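Local coordinates for replication protein B (Plasmid RSF1010, PDB 3H20) that primes plasmid DNA replication, joining nucleotides from nucleoside triphosphates into short primers on single-stranded DNA, at residues M17-F22 / E67-G72; K88-E93 / S129-D134; C242-A247 / V287-G292. All blocks are in the same frame, centred on the assembly; numbering follows the deposited sequence.

Contact 1: residues M17-F22 / E67-G72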
loop_
_atom_site.group_PDB
_atom_site.type_symbol
_atom_site.label_atom_id
_atom_site.label_comp_id
_atom_site.label_asym_id
_atom_site.label_seq_id
_atom_site.Cartn_x
_atom_site.Cartn_y
_atom_site.Cartn_z
ATOM N N MET A 17 12.351 23.574 -2.929
ATOM C CA MET A 17 11.216 22.663 -3.133
ATOM C C MET A 17 10.309 23.205 -4.236
ATOM O O MET A 17 9.841 22.455 -5.088
ATOM C CB MET A 17 10.457 22.431 -1.831
ATOM C CG MET A 17 11.227 21.534 -0.828
ATOM S SD MET A 17 10.361 21.341 0.745
ATOM C CE MET A 17 9.191 20.043 0.325
ATOM N N GLY A 18 10.078 24.515 -4.218
ATOM C CA GLY A 18 9.413 25.193 -5.318
ATOM C C GLY A 18 7.897 25.153 -5.363
ATOM O O GLY A 18 7.305 25.705 -6.297
ATOM N N CYS A 19 7.263 24.520 -4.375
ATOM C CA CYS A 19 5.798 24.410 -4.356
ATOM C C CYS A 19 5.120 25.731 -4.002
ATOM O O CYS A 19 5.694 26.573 -3.291
ATOM C CB CYS A 19 5.332 23.349 -3.353
ATOM S SG CYS A 19 6.318 21.855 -3.313
ATOM N N GLU A 20 3.891 25.897 -4.489
ATOM C CA GLU A 20 3.039 26.999 -4.045
ATOM C C GLU A 20 2.495 26.751 -2.639
ATOM O O GLU A 20 2.406 27.685 -1.834
ATOM C CB GLU A 20 1.889 27.238 -5.030
ATOM C CG GLU A 20 2.343 27.675 -6.425
ATOM C CD GLU A 20 2.903 29.097 -6.469
ATOM O OE1 GLU A 20 2.787 29.842 -5.459
ATOM O OE2 GLU A 20 3.452 29.477 -7.528
ATOM N N ARG A 21 2.129 25.501 -2.344
ATOM C CA ARG A 21 1.547 25.161 -1.035
ATOM C C ARG A 21 2.171 23.891 -0.433
ATOM O O ARG A 21 2.571 22.974 -1.167
ATOM C CB ARG A 21 0.022 25.022 -1.130
ATOM C CG ARG A 21 -0.715 26.297 -1.589
ATOM C CD ARG A 21 -2.238 26.168 -1.484
ATOM N NE ARG A 21 -2.720 26.250 -0.104
ATOM C CZ ARG A 21 -2.953 27.382 0.558
ATOM N NH1 ARG A 21 -2.761 28.565 -0.020
ATOM N NH2 ARG A 21 -3.390 27.329 1.807
ATOM N N PHE A 22 2.228 23.853 0.902
ATOM C CA PHE A 22 2.903 22.799 1.662
ATOM C C PHE A 22 2.010 22.310 2.812
ATOM O O PHE A 22 1.219 23.088 3.364
ATOM C CB PHE A 22 4.192 23.351 2.301
ATOM C CG PHE A 22 5.224 23.859 1.303
ATOM C CD1 PHE A 22 5.197 25.180 0.859
ATOM C CD2 PHE A 22 6.224 23.011 0.832
ATOM C CE1 PHE A 22 6.151 25.653 -0.050
ATOM C CE2 PHE A 22 7.186 23.464 -0.086
ATOM C CZ PHE A 22 7.146 24.799 -0.522
ATOM N N GLU A 67 -1.247 18.232 -0.782
ATOM C CA GLU A 67 -1.996 17.302 -1.623
ATOM C C GLU A 67 -2.612 18.052 -2.804
ATOM O O GLU A 67 -3.160 19.141 -2.635
ATOM C CB GLU A 67 -3.104 16.623 -0.810
ATOM N N GLN A 68 -2.514 17.470 -3.995
ATOM C CA GLN A 68 -2.984 18.126 -5.230
ATOM C C GLN A 68 -2.202 19.404 -5.611
ATOM O O GLN A 68 -2.672 20.216 -6.411
ATOM C CB GLN A 68 -4.500 18.384 -5.193
ATOM N N GLU A 69 -1.022 19.578 -5.019
ATOM C CA GLU A 69 0.015 20.438 -5.594
ATOM C C GLU A 69 0.527 19.670 -6.807
ATOM O O GLU A 69 0.662 18.443 -6.755
ATOM C CB GLU A 69 1.137 20.682 -4.575
ATOM C CG GLU A 69 2.397 21.394 -5.096
ATOM C CD GLU A 69 2.249 22.911 -5.198
ATOM O OE1 GLU A 69 1.383 23.490 -4.503
ATOM O OE2 GLU A 69 3.021 23.527 -5.974
ATOM N N ARG A 70 0.762 20.371 -7.910
ATOM C CA ARG A 70 1.372 19.751 -9.084
ATOM C C ARG A 70 2.874 19.943 -8.962
ATOM O O ARG A 70 3.368 21.078 -8.951
ATOM C CB ARG A 70 0.832 20.362 -10.381
ATOM N N HIS A 71 3.586 18.826 -8.810
ATOM C CA HIS A 71 5.016 18.842 -8.558
ATOM C C HIS A 71 5.625 17.505 -8.960
ATOM O O HIS A 71 4.893 16.536 -9.226
ATOM C CB HIS A 71 5.300 19.136 -7.075
ATOM C CG HIS A 71 4.928 18.016 -6.145
ATOM N ND1 HIS A 71 5.842 17.083 -5.694
ATOM C CD2 HIS A 71 3.746 17.699 -5.562
ATOM C CE1 HIS A 71 5.231 16.231 -4.889
ATOM N NE2 HIS A 71 3.957 16.580 -4.797
ATOM N N GLY A 72 6.954 17.468 -9.021
ATOM C CA GLY A 72 7.695 16.240 -9.337
ATOM C C GLY A 72 8.779 15.926 -8.317
ATOM O O GLY A 72 9.799 15.357 -8.663
#

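Contact 2: residues K88-E93 / S129-D134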
loop_
_atom_site.group_PDB
_atom_site.type_symbol
_atom_site.label_atom_id
_atom_site.label_comp_id
_atom_site.label_asym_id
_atom_site.label_seq_id
_atom_site.Cartn_x
_atom_site.Cartn_y
_atom_site.Cartn_z
ATOM N N LYS A 88 24.430 11.583 -7.173
ATOM C CA LYS A 88 24.906 12.641 -8.075
ATOM C C LYS A 88 25.620 12.100 -9.326
ATOM O O LYS A 88 25.386 12.598 -10.437
ATOM C CB LYS A 88 25.813 13.621 -7.328
ATOM C CG LYS A 88 25.081 14.506 -6.314
ATOM C CD LYS A 88 26.081 15.378 -5.538
ATOM C CE LYS A 88 25.385 16.197 -4.465
ATOM N NZ LYS A 88 26.360 17.110 -3.788
ATOM N N ALA A 89 26.477 11.089 -9.146
ATOM C CA ALA A 89 27.277 10.535 -10.243
ATOM C C ALA A 89 26.451 9.672 -11.205
ATOM O O ALA A 89 26.935 9.269 -12.271
ATOM C CB ALA A 89 28.460 9.728 -9.688
ATOM N N GLU A 90 25.212 9.395 -10.809
ATOM C CA GLU A 90 24.271 8.582 -11.577
ATOM C C GLU A 90 23.078 9.392 -12.114
ATOM O O GLU A 90 22.112 8.826 -12.637
ATOM C CB GLU A 90 23.782 7.402 -10.718
ATOM C CG GLU A 90 24.916 6.396 -10.402
ATOM C CD GLU A 90 24.578 5.376 -9.313
ATOM O OE1 GLU A 90 23.398 5.238 -8.925
ATOM O OE2 GLU A 90 25.517 4.696 -8.845
ATOM N N GLY A 91 23.155 10.717 -12.016
ATOM C CA GLY A 91 22.085 11.569 -12.541
ATOM C C GLY A 91 20.837 11.643 -11.668
ATOM O O GLY A 91 19.780 12.098 -12.127
ATOM N N ARG A 92 20.957 11.221 -10.411
ATOM C CA ARG A 92 19.887 11.406 -9.410
ATOM C C ARG A 92 20.259 12.571 -8.472
ATOM O O ARG A 92 20.178 12.444 -7.239
ATOM C CB ARG A 92 19.657 10.125 -8.594
ATOM C CG ARG A 92 18.847 9.014 -9.308
ATOM C CD ARG A 92 19.642 8.321 -10.421
ATOM N NE ARG A 92 19.006 7.042 -10.765
ATOM C CZ ARG A 92 19.107 6.434 -11.946
ATOM N NH1 ARG A 92 19.841 6.969 -12.930
ATOM N NH2 ARG A 92 18.475 5.279 -12.135
ATOM N N GLU A 93 20.668 13.690 -9.061
ATOM C CA GLU A 93 21.121 14.856 -8.284
ATOM C C GLU A 93 19.954 15.367 -7.429
ATOM O O GLU A 93 18.852 15.573 -7.951
ATOM C CB GLU A 93 21.611 16.005 -9.191
ATOM C CG GLU A 93 22.755 15.667 -10.159
ATOM C CD GLU A 93 22.270 15.204 -11.538
ATOM O OE1 GLU A 93 21.120 14.717 -11.665
ATOM O OE2 GLU A 93 23.053 15.334 -12.500
ATOM N N SER A 129 15.038 1.608 -3.270
ATOM C CA SER A 129 15.683 0.358 -3.649
ATOM C C SER A 129 17.081 0.575 -4.244
ATOM O O SER A 129 18.027 -0.131 -3.865
ATOM C CB SER A 129 14.800 -0.431 -4.624
ATOM O OG SER A 129 15.401 -1.666 -4.933
ATOM N N GLU A 130 17.207 1.538 -5.163
ATOM C CA GLU A 130 18.486 1.846 -5.821
ATOM C C GLU A 130 19.604 2.132 -4.822
ATOM O O GLU A 130 20.729 1.674 -5.006
ATOM C CB GLU A 130 18.350 3.033 -6.797
ATOM C CG GLU A 130 17.836 2.656 -8.193
ATOM C CD GLU A 130 17.693 3.852 -9.156
ATOM O OE1 GLU A 130 18.193 4.957 -8.849
ATOM O OE2 GLU A 130 17.067 3.673 -10.234
ATOM N N TYR A 131 19.281 2.878 -3.765
ATOM C CA TYR A 131 20.276 3.343 -2.801
ATOM C C TYR A 131 20.129 2.707 -1.409
ATOM O O TYR A 131 20.693 3.208 -0.442
ATOM C CB TYR A 131 20.305 4.896 -2.775
ATOM C CG TYR A 131 20.555 5.435 -4.172
ATOM C CD1 TYR A 131 21.813 5.296 -4.766
ATOM C CD2 TYR A 131 19.524 6.002 -4.932
ATOM C CE1 TYR A 131 22.057 5.738 -6.062
ATOM C CE2 TYR A 131 19.761 6.454 -6.247
ATOM C CZ TYR A 131 21.034 6.303 -6.799
ATOM O OH TYR A 131 21.304 6.715 -8.085
ATOM N N ASP A 132 19.395 1.590 -1.336
ATOM C CA ASP A 132 19.146 0.843 -0.079
ATOM C C ASP A 132 18.778 1.817 1.060
ATOM O O ASP A 132 19.323 1.758 2.161
ATOM C CB ASP A 132 20.353 -0.061 0.271
ATOM C CG ASP A 132 20.028 -1.159 1.305
ATOM O OD1 ASP A 132 18.846 -1.449 1.601
ATOM O OD2 ASP A 132 20.990 -1.761 1.812
ATOM N N ALA A 133 17.854 2.724 0.760
ATOM C CA ALA A 133 17.348 3.682 1.726
ATOM C C ALA A 133 16.149 3.094 2.491
ATOM O O ALA A 133 15.845 1.905 2.354
ATOM C CB ALA A 133 16.988 4.985 1.022
ATOM N N ASP A 134 15.488 3.907 3.313
ATOM C CA ASP A 134 14.363 3.417 4.129
ATOM C C ASP A 134 13.121 3.184 3.257
ATOM O O ASP A 134 12.529 4.145 2.756
ATOM C CB ASP A 134 14.049 4.408 5.271
ATOM C CG ASP A 134 13.152 3.804 6.361
ATOM O OD1 ASP A 134 12.420 2.828 6.084
ATOM O OD2 ASP A 134 13.167 4.328 7.500
#

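Contact 3: residues C242-A247 / V287-G292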
loop_
_atom_site.group_PDB
_atom_site.type_symbol
_atom_site.label_atom_id
_atom_site.label_comp_id
_atom_site.label_asym_id
_atom_site.label_seq_id
_atom_site.Cartn_x
_atom_site.Cartn_y
_atom_site.Cartn_z
ATOM N N CYS A 242 -21.165 -38.054 -6.961
ATOM C CA CYS A 242 -20.786 -36.664 -7.213
ATOM C C CYS A 242 -21.560 -35.724 -6.289
ATOM O O CYS A 242 -20.960 -34.862 -5.634
ATOM C CB CYS A 242 -21.037 -36.272 -8.676
ATOM S SG CYS A 242 -19.933 -37.028 -9.889
ATOM N N ASP A 243 -22.884 -35.895 -6.240
ATOM C CA ASP A 243 -23.735 -35.124 -5.330
ATOM C C ASP A 243 -23.253 -35.258 -3.886
ATOM O O ASP A 243 -23.137 -34.264 -3.172
ATOM C CB ASP A 243 -25.191 -35.598 -5.395
ATOM C CG ASP A 243 -25.988 -34.970 -6.542
ATOM O OD1 ASP A 243 -25.479 -34.088 -7.265
ATOM O OD2 ASP A 243 -27.155 -35.376 -6.711
ATOM N N PHE A 244 -22.994 -36.494 -3.463
ATOM C CA PHE A 244 -22.584 -36.776 -2.092
ATOM C C PHE A 244 -21.300 -36.011 -1.729
ATOM O O PHE A 244 -21.219 -35.393 -0.668
ATOM C CB PHE A 244 -22.391 -38.282 -1.890
ATOM C CG PHE A 244 -21.952 -38.656 -0.505
ATOM C CD1 PHE A 244 -22.888 -38.898 0.492
ATOM C CD2 PHE A 244 -20.600 -38.756 -0.190
ATOM C CE1 PHE A 244 -22.484 -39.241 1.783
ATOM C CE2 PHE A 244 -20.188 -39.087 1.098
ATOM C CZ PHE A 244 -21.133 -39.334 2.082
ATOM N N ILE A 245 -20.301 -36.074 -2.606
ATOM C CA ILE A 245 -19.022 -35.403 -2.352
ATOM C C ILE A 245 -19.161 -33.873 -2.361
ATOM O O ILE A 245 -18.568 -33.188 -1.522
ATOM C CB ILE A 245 -17.904 -35.872 -3.330
ATOM C CG1 ILE A 245 -17.652 -37.379 -3.177
ATOM C CG2 ILE A 245 -16.619 -35.089 -3.090
ATOM C CD1 ILE A 245 -16.657 -37.967 -4.160
ATOM N N ALA A 246 -19.933 -33.340 -3.307
ATOM C CA ALA A 246 -20.202 -31.900 -3.349
ATOM C C ALA A 246 -20.944 -31.447 -2.081
ATOM O O ALA A 246 -20.562 -30.457 -1.448
ATOM C CB ALA A 246 -20.990 -31.527 -4.618
ATOM N N ALA A 247 -21.975 -32.193 -1.693
ATOM C CA ALA A 247 -22.724 -31.899 -0.463
ATOM C C ALA A 247 -21.824 -31.937 0.770
ATOM O O ALA A 247 -21.943 -31.091 1.657
ATOM C CB ALA A 247 -23.903 -32.863 -0.297
ATOM N N VAL A 287 -28.356 -35.422 2.120
ATOM C CA VAL A 287 -27.971 -34.456 3.150
ATOM C C VAL A 287 -27.826 -35.146 4.514
ATOM O O VAL A 287 -26.903 -34.832 5.263
ATOM C CB VAL A 287 -28.944 -33.249 3.220
ATOM C CG1 VAL A 287 -28.545 -32.295 4.335
ATOM C CG2 VAL A 287 -28.972 -32.498 1.887
ATOM N N SER A 288 -28.716 -36.096 4.809
ATOM C CA SER A 288 -28.665 -36.845 6.071
ATOM C C SER A 288 -27.348 -37.611 6.226
ATOM O O SER A 288 -26.714 -37.544 7.274
ATOM C CB SER A 288 -29.854 -37.800 6.204
ATOM O OG SER A 288 -29.885 -38.399 7.491
ATOM N N LYS A 289 -26.947 -38.315 5.171
ATOM C CA LYS A 289 -25.726 -39.123 5.183
ATOM C C LYS A 289 -24.494 -38.262 5.400
ATOM O O LYS A 289 -23.606 -38.618 6.167
ATOM C CB LYS A 289 -25.585 -39.915 3.882
ATOM C CG LYS A 289 -26.497 -41.134 3.800
ATOM C CD LYS A 289 -25.925 -42.209 2.871
ATOM C CE LYS A 289 -25.713 -41.702 1.441
ATOM N NZ LYS A 289 -25.388 -42.831 0.495
ATOM N N VAL A 290 -24.468 -37.120 4.722
ATOM C CA VAL A 290 -23.390 -36.149 4.827
ATOM C C VAL A 290 -23.262 -35.595 6.256
ATOM O O VAL A 290 -22.158 -35.534 6.803
ATOM C CB VAL A 290 -23.614 -35.023 3.777
ATOM C CG1 VAL A 290 -22.944 -33.716 4.179
ATOM C CG2 VAL A 290 -23.150 -35.506 2.402
ATOM N N MET A 291 -24.394 -35.227 6.862
ATOM C CA MET A 291 -24.395 -34.620 8.198
ATOM C C MET A 291 -23.980 -35.605 9.303
ATOM O O MET A 291 -23.545 -35.183 10.376
ATOM C CB MET A 291 -25.755 -33.987 8.525
ATOM C CG MET A 291 -26.141 -32.754 7.664
ATOM S SD MET A 291 -24.889 -31.436 7.658
ATOM C CE MET A 291 -25.708 -30.183 6.662
ATOM N N GLY A 292 -24.096 -36.905 9.021
ATOM C CA GLY A 292 -23.684 -37.956 9.957
ATOM C C GLY A 292 -22.188 -38.265 9.953
ATOM O O GLY A 292 -21.695 -38.957 10.848
#

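Contact 1: residues M17-F22 / E67-G72
The shortest polar bond of this contact joins Glu20 N to Glu69 OE2 at 2.9 Å, with an N-H...O angle of 159°. The next amide along the chain takes the other carboxylate oxygen: Arg21 N reaches Glu69 OE1 at 3.0 Å. Both donors stand well out of the carboxylate plane, so the two consecutive N-H groups approach from above it and not at its rim. In Glu69, CG lies opposite the backbone N (chi1 171°), and a bend at chi2 (80°) turns the two oxygens along the backbone of residues 19-21. Glu69 OE2 also rests against Cys19, 3.3 Å from its CA, with CB just beyond. Cys19 SG has a more distant, oblique relation to the His71 ring, 5.4 Å from its centroid.

The ends of the Glu20 and Arg21 side chains lead away from Glu69. Arg21 forms a salt bridge with Glu38 through NE, and Glu20 OE2 stays 6.2 Å from Glu69 OE2. Gly18, with positive phi, turns the chain out of helix 6-17, and strand 21-28 starts at Arg21, where the backbone is also hydrogen-bonded to Ala66. The contact therefore ties the loop between strands 59-65 and 73-79 to the helix-to-strand turn. It lies in the N-terminal primase domain, where the side chains of Cys19 and His71 both touch Pro65 of strand 59-65.

Two peptide N-H groups, one to each oxygen, grip the carboxylate from one side; within the two segments no cationic group is in contact with it. Their dipoles would probably favour its ionised form, while Arg21 NE, 6.6 Å from Glu69 OE1, could add at most a longer-range attraction.

Contact 2: residues K88-E93 / S129-D134
The guanidinium of Arg92 turns its NE/NH2 flank to Glu130, and each of these nitrogens takes a different carboxylate oxygen. NE gives a hydrogen bond to Glu130 OE1 at 2.9 Å, and NH2 forms the straighter one, to Glu130 OE2 at 2.9 Å with an N-H...O angle of 164°. OE2 sits at the guanidinium edge, close to its plane, but the two planes are turned 48° apart, so this salt bridge is twisted. Beside it, Tyr131 OH donates to Glu90 OE1 at 2.7 Å, meeting that oxygen on its anti side but tilted out of the carboxylate plane. The same hydroxyl lies 3.3 Å from Arg92 CD, the two side chains running roughly perpendicular, with Arg92 CG at the ring's edge.

A second shell fixes these groups. Arg92 bends at chi2 (72°), which brings its third nitrogen, NH1, back to Glu90 O at 2.9 Å. Glu130 CB lies 3.6 Å above one face of the Tyr131 ring, toward its rim. Met87 touches both Arg92 and Tyr131, and Leu79 of strand 73-79 also meets the tyrosine.

Both segments are helix ends closed by Schellman motifs, with Gly91 ending helix 81-89 and Asp132 ending helix 117-130, each at positive phi. The side chains thus link two helix C-termini of the N-terminal primase domain.

With NE, NH1 and NH2 all engaged, the guanidinium is held against rotation. Its positive charge probably eases the proximity of two carboxylates, Glu90 OE1 and Glu130 OE1 being 5.2 Å apart.

Contact 3: residues C242-A247 / V287-G292
With CG opposite the backbone N (chi1 179°), Phe244 swings its ring off the side of its helix to lie beside Val290 of helix 279-291. Val290 answers with CG2, placed opposite its own carbonyl carbon, while CG1 is the branch opposite N. CG2 lies over one face of the phenyl ring, 4.2 Å from its centroid and 25° off the normal, a CH-pi contact displaced toward the rim; its nearest ring atom is Phe244 CE1 at 3.8 Å. The same methyl also approaches the backbone, 3.6 Å from Phe244 O. CG1 turns the other way and meets Ala247 O at 3.8 Å. Ala247, one helical turn after Phe244, adds its CB to the seam, 3.9 Å from Val290 CG2.

These groups join two neighbouring helices of the C-terminal helical bundle domain, 239-252 and 279-291. Their local axes approach to 9.5 Å and cross at -49°. The backbones come nearest where Ala247 CA lies 6.8 Å from Val290 CA, a spacing consistent with the alanine's short side chain. Helix 257-267 packs against both through Ile260, which touches Ala247 and Val287.

At the ring's edge the approach is different. Lys289 CB lies near the ring plane, 3.8 Å from Phe244 CE1, and the lysine side chain runs roughly perpendicular to that of Phe244. Replacing Phe244 with an alanine would probably open a gap between the two helices, leaving Val290 CG2 without its aromatic face and the aliphatic part of Lys289 without the edge it lies against. Leu293, in the loop after helix 279-291, also touches Phe244, and Lys289 NZ makes a long, weak ion pair with a bound sulfate, probably from the crystallisation liquor.

In the fold
Contacts 1 and 2 belong to the N-terminal primase domain, where their centres lie about 22 Å apart and their nearest atoms about 9 Å apart, without touching. Contact 3 lies in the C-terminal helical bundle, its centre about 63 Å from that of contact 1 and about 62 Å from that of contact 2, on the opposite side of the chain's centre. Long helix 179-206 comes between the two regions in sequence. The diphosphate is bound in the N-terminal part by Tyr62, Arg145, Asn151 and Lys153. Contact 1 is tied to that pocket through strand 59-65, which carries Tyr62 and runs on into the loop holding residues 67-72. No contact supplies a residue to the pocket.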